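Local coordinates for nitrogenase molybdenum-iron protein alpha chain (Clostridium pasteurianum, PDB 4WES) that forms, with the beta chain, the molybdenum-iron component of nitrogenase, which reduces dinitrogen to ammonia at an iron-sulfur-molybdenum cluster, at residues E31-T43 and F367-E379. Sequence-based numbering, arbitrary orientation.
With ICS (iron-sulfur-molybdenum cluster with interstitial carbon), chain F.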
# COMPACT_ATOMS: atom_id res chain seq x y z
N GLU A 31 -44.38 30.03 24.76
CA GLU A 31 -44.70 30.77 25.98
C GLU A 31 -43.48 31.48 26.55
O GLU A 31 -43.61 32.60 27.05
CB GLU A 31 -45.30 29.85 27.06
CG GLU A 31 -46.22 28.75 26.55
CD GLU A 31 -47.39 29.27 25.72
OE1 GLU A 31 -47.84 30.42 25.98
OE2 GLU A 31 -47.88 28.51 24.80
N THR A 32 -42.31 30.83 26.49
CA THR A 32 -41.05 31.42 26.97
C THR A 32 -39.99 31.23 25.88
O THR A 32 -39.24 30.24 25.85
CB THR A 32 -40.57 30.85 28.33
OG1 THR A 32 -39.83 29.63 28.15
CG2 THR A 32 -41.76 30.60 29.23
N PRO A 33 -39.92 32.21 24.97
CA PRO A 33 -39.01 32.06 23.83
C PRO A 33 -37.56 32.39 24.18
O PRO A 33 -36.65 32.05 23.42
CB PRO A 33 -39.56 33.04 22.80
CG PRO A 33 -40.32 34.04 23.60
CD PRO A 33 -40.87 33.32 24.80
N ASN A 34 -37.33 33.04 25.32
CA ASN A 34 -36.00 33.50 25.67
C ASN A 34 -35.57 33.06 27.08
O ASN A 34 -35.18 33.88 27.89
CB ASN A 34 -35.93 35.03 25.50
CG ASN A 34 -37.07 35.75 26.19
OD1 ASN A 34 -38.10 35.17 26.54
ND2 ASN A 34 -36.90 37.05 26.37
N PRO A 35 -35.60 31.75 27.36
CA PRO A 35 -35.22 31.35 28.70
C PRO A 35 -33.77 31.68 29.01
O PRO A 35 -32.90 31.61 28.15
CB PRO A 35 -35.40 29.83 28.69
CG PRO A 35 -35.27 29.45 27.25
CD PRO A 35 -35.89 30.60 26.49
N GLU A 36 -33.52 32.00 30.26
CA GLU A 36 -32.16 32.18 30.74
C GLU A 36 -31.47 30.83 30.96
O GLU A 36 -32.07 29.92 31.53
CB GLU A 36 -32.21 32.96 32.05
CG GLU A 36 -30.91 33.14 32.76
CD GLU A 36 -30.97 34.18 33.89
OE1 GLU A 36 -29.93 34.26 34.60
OE2 GLU A 36 -32.00 34.90 34.06
N ILE A 37 -30.22 30.75 30.52
CA ILE A 37 -29.42 29.55 30.67
C ILE A 37 -28.30 29.86 31.66
O ILE A 37 -27.91 31.03 31.83
CB ILE A 37 -28.88 29.05 29.31
CG1 ILE A 37 -28.48 27.56 29.35
CG2 ILE A 37 -27.74 29.93 28.78
CD1 ILE A 37 -28.28 26.95 27.98
N VAL A 38 -27.75 28.82 32.27
CA VAL A 38 -26.51 28.88 33.03
C VAL A 38 -25.41 28.40 32.09
O VAL A 38 -25.53 27.36 31.47
CB VAL A 38 -26.56 28.03 34.31
CG1 VAL A 38 -25.23 28.13 35.05
CG2 VAL A 38 -27.70 28.49 35.20
N ALA A 39 -24.32 29.19 31.99
CA ALA A 39 -23.22 28.88 31.09
C ALA A 39 -21.92 29.41 31.68
O ALA A 39 -21.94 30.24 32.60
CB ALA A 39 -23.48 29.50 29.73
N ASN A 40 -20.80 28.94 31.15
CA ASN A 40 -19.49 29.43 31.57
C ASN A 40 -19.26 29.28 33.06
O ASN A 40 -18.71 30.16 33.72
CB ASN A 40 -19.30 30.89 31.09
CG ASN A 40 -17.89 31.42 31.32
OD1 ASN A 40 -17.72 32.65 31.63
ND2 ASN A 40 -16.91 30.60 31.18
N THR A 41 -19.68 28.14 33.60
CA THR A 41 -19.35 27.74 34.96
C THR A 41 -18.43 26.53 34.89
O THR A 41 -18.20 25.95 33.84
CB THR A 41 -20.60 27.43 35.79
OG1 THR A 41 -21.26 26.29 35.25
CG2 THR A 41 -21.58 28.60 35.82
N ARG A 42 -17.92 26.11 36.04
CA ARG A 42 -16.98 25.01 36.09
C ARG A 42 -17.61 23.72 35.55
O ARG A 42 -18.83 23.52 35.58
CB ARG A 42 -16.47 24.79 37.52
CG ARG A 42 -17.50 24.23 38.48
CD ARG A 42 -16.85 23.79 39.77
NE ARG A 42 -16.50 24.89 40.63
CZ ARG A 42 -16.08 24.77 41.88
NH1 ARG A 42 -15.95 23.57 42.43
NH2 ARG A 42 -15.79 25.85 42.60
N THR A 43 -16.77 22.85 35.03
CA THR A 43 -17.19 21.54 34.63
C THR A 43 -17.42 20.69 35.87
O THR A 43 -16.62 20.71 36.81
CB THR A 43 -16.10 20.85 33.79
OG1 THR A 43 -15.62 21.78 32.80
CG2 THR A 43 -16.62 19.61 33.14
N PHE A 367 -23.33 24.50 23.31
CA PHE A 367 -21.93 24.84 23.25
C PHE A 367 -21.18 24.24 24.40
O PHE A 367 -21.70 24.12 25.52
CB PHE A 367 -21.77 26.35 23.33
CG PHE A 367 -22.28 27.13 22.16
CD1 PHE A 367 -21.75 27.00 20.88
CD2 PHE A 367 -23.29 28.09 22.35
CE1 PHE A 367 -22.18 27.80 19.83
CE2 PHE A 367 -23.70 28.90 21.29
CZ PHE A 367 -23.16 28.74 20.04
N GLU A 368 -19.90 23.91 24.16
CA GLU A 368 -19.00 23.51 25.24
C GLU A 368 -18.81 24.63 26.24
O GLU A 368 -18.81 24.36 27.45
CB GLU A 368 -17.64 23.10 24.70
CG GLU A 368 -17.56 21.86 23.83
CD GLU A 368 -16.15 21.53 23.37
OE1 GLU A 368 -16.05 20.70 22.39
OE2 GLU A 368 -15.16 22.03 23.94
N PHE A 369 -18.53 25.84 25.76
CA PHE A 369 -17.93 26.85 26.65
C PHE A 369 -18.39 28.27 26.38
O PHE A 369 -17.81 29.22 26.91
CB PHE A 369 -16.38 26.75 26.56
CG PHE A 369 -15.86 26.85 25.15
CD1 PHE A 369 -15.92 28.03 24.42
CD2 PHE A 369 -15.33 25.73 24.54
CE1 PHE A 369 -15.54 28.07 23.12
CE2 PHE A 369 -14.91 25.78 23.22
CZ PHE A 369 -15.05 26.93 22.50
N ALA A 370 -19.41 28.44 25.54
CA ALA A 370 -19.95 29.76 25.28
C ALA A 370 -20.51 30.36 26.57
O ALA A 370 -20.78 29.66 27.55
CB ALA A 370 -21.04 29.70 24.23
N HIS A 371 -20.73 31.67 26.54
CA HIS A 371 -21.24 32.38 27.68
C HIS A 371 -22.73 32.68 27.46
O HIS A 371 -23.25 32.48 26.35
CB HIS A 371 -20.45 33.68 27.94
CG HIS A 371 -18.99 33.48 28.17
ND1 HIS A 371 -18.18 34.53 28.56
CD2 HIS A 371 -18.15 32.43 27.98
CE1 HIS A 371 -16.93 34.12 28.63
NE2 HIS A 371 -16.88 32.85 28.28
N ARG A 372 -23.40 33.23 28.48
CA ARG A 372 -24.82 33.51 28.33
C ARG A 372 -25.10 34.42 27.14
O ARG A 372 -26.14 34.26 26.49
CB ARG A 372 -25.39 34.13 29.61
CG ARG A 372 -25.65 33.11 30.72
CD ARG A 372 -26.31 33.76 31.92
NE ARG A 372 -27.59 34.35 31.55
CZ ARG A 372 -28.01 35.52 31.97
NH1 ARG A 372 -27.38 36.17 32.93
NH2 ARG A 372 -29.12 36.02 31.45
N ASP A 373 -24.21 35.37 26.84
CA ASP A 373 -24.43 36.27 25.71
C ASP A 373 -24.47 35.54 24.37
O ASP A 373 -25.15 36.00 23.42
CB ASP A 373 -23.45 37.46 25.68
CG ASP A 373 -22.00 37.11 26.03
OD1 ASP A 373 -21.74 36.40 27.01
OD2 ASP A 373 -21.13 37.67 25.33
N ASP A 374 -23.69 34.47 24.21
CA ASP A 374 -23.74 33.70 22.97
C ASP A 374 -25.07 32.96 22.82
O ASP A 374 -25.53 32.74 21.70
CB ASP A 374 -22.59 32.72 22.90
CG ASP A 374 -21.25 33.43 23.02
OD1 ASP A 374 -20.86 34.13 22.06
OD2 ASP A 374 -20.65 33.31 24.10
N TYR A 375 -25.62 32.48 23.93
CA TYR A 375 -26.93 31.80 23.92
C TYR A 375 -28.08 32.78 23.78
O TYR A 375 -28.99 32.56 22.98
CB TYR A 375 -27.10 30.99 25.19
CG TYR A 375 -26.27 29.73 25.32
CD1 TYR A 375 -26.63 28.55 24.68
CD2 TYR A 375 -25.10 29.71 26.09
CE1 TYR A 375 -25.92 27.37 24.84
CE2 TYR A 375 -24.38 28.54 26.27
CZ TYR A 375 -24.79 27.36 25.64
OH TYR A 375 -24.10 26.20 25.78
N GLU A 376 -28.08 33.83 24.60
CA GLU A 376 -29.23 34.71 24.84
C GLU A 376 -29.13 36.06 24.15
O GLU A 376 -30.12 36.81 24.13
CB GLU A 376 -29.39 34.93 26.34
CG GLU A 376 -29.61 33.67 27.17
CD GLU A 376 -29.64 33.91 28.65
OE1 GLU A 376 -30.31 34.91 29.06
OE2 GLU A 376 -29.01 33.14 29.42
N GLY A 377 -27.95 36.39 23.65
CA GLY A 377 -27.65 37.68 23.08
C GLY A 377 -26.91 38.63 23.99
O GLY A 377 -26.96 38.51 25.22
N ARG A 378 -26.19 39.56 23.39
CA ARG A 378 -25.39 40.50 24.16
C ARG A 378 -26.17 41.43 25.07
O ARG A 378 -25.62 42.02 26.02
CB ARG A 378 -24.50 41.34 23.22
CG ARG A 378 -23.34 40.56 22.64
CD ARG A 378 -22.52 41.40 21.68
NE ARG A 378 -21.92 42.56 22.33
CZ ARG A 378 -20.74 42.57 22.96
NH1 ARG A 378 -20.32 43.69 23.52
NH2 ARG A 378 -19.96 41.51 22.98
N GLU A 379 -27.47 41.55 24.84
CA GLU A 379 -28.30 42.37 25.70
C GLU A 379 -28.30 41.87 27.14
O GLU A 379 -28.63 42.65 28.02
CB GLU A 379 -29.75 42.46 25.20
CG GLU A 379 -30.45 41.13 24.97
CD GLU A 379 -30.36 40.65 23.52
OE1 GLU A 379 -29.25 40.65 22.86
OE2 GLU A 379 -31.44 40.23 23.04
FE1 ICS F . -14.64 30.42 17.80
MO1 ICS F . -12.97 23.67 17.90
FE2 ICS F . -13.43 28.51 19.20
FE3 ICS F . -13.26 28.52 16.53
FE4 ICS F . -15.57 27.98 17.73
FE5 ICS F . -14.96 25.47 17.79
FE6 ICS F . -12.80 26.01 19.20
FE7 ICS F . -12.67 25.99 16.61
CX ICS F . -13.83 27.10 17.84
S1A ICS F . -15.51 29.29 19.61
S1B ICS F . -14.29 24.42 19.67
S2A ICS F . -12.41 30.10 17.95
S2B ICS F . -12.24 27.44 20.75
S3A ICS F . -17.05 26.31 17.62
S3B ICS F . -11.13 25.16 18.01
S4A ICS F . -15.28 29.31 15.88
S4B ICS F . -14.12 24.42 16.00
S5A ICS F . -11.97 27.41 15.08
O HOH W 1 -32.61 35.69 27.91
O HOH W 2 -16.60 28.60 29.32
O HOH W 3 -20.41 27.25 28.87
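Ile-37 N donates a nearly straight hydrogen bond (2.9 Å, 173°) to Glu-376 OE2, coming from above the carboxylate plane. From the opposite face Arg-372 NE reaches the same oxygen, while its NH2 bonds Glu-376 OE1; glutamate suits because its two oxygens take three donors, which fix its rotation. Arginine offers this carboxylate its edge and Glu-36 its face: the Glu-36 carboxylate stacks on the guanidinium, OE1 3.6 Å from Arg-372 NH1, a salt bridge of charge alone. Branched Ile-37 uses both arms: CG1 anti to the backbone N (chi1 -160°), with the chain extended beyond, lays CD1 over one face of the Tyr-375 ring (CH-pi), and CG2 rests against Tyr-375 CG. Small Ala-39 fits its CB against Tyr-375 CE2 (3.7 Å).

Further along, the flat Asn-40 amide stacks on the His-371 imidazole, OD1 3.4 Å from CE1, while ND2 reaches a water bound to Phe-369 O. Ser-183 bonds His-371 NE2, and Asp-442 Tyr-375 OH. His-371, N-cap of helix 372-376, gives its N-H to Asp-374 OD2, which also pairs with Arg-264. Glu-36 and Glu-376 probably share Arg-372's charge and stay ionised, holding the segment to the helix; amide-imidazole stacking and water tie its other end to the backbone of cluster-lining Phe-369.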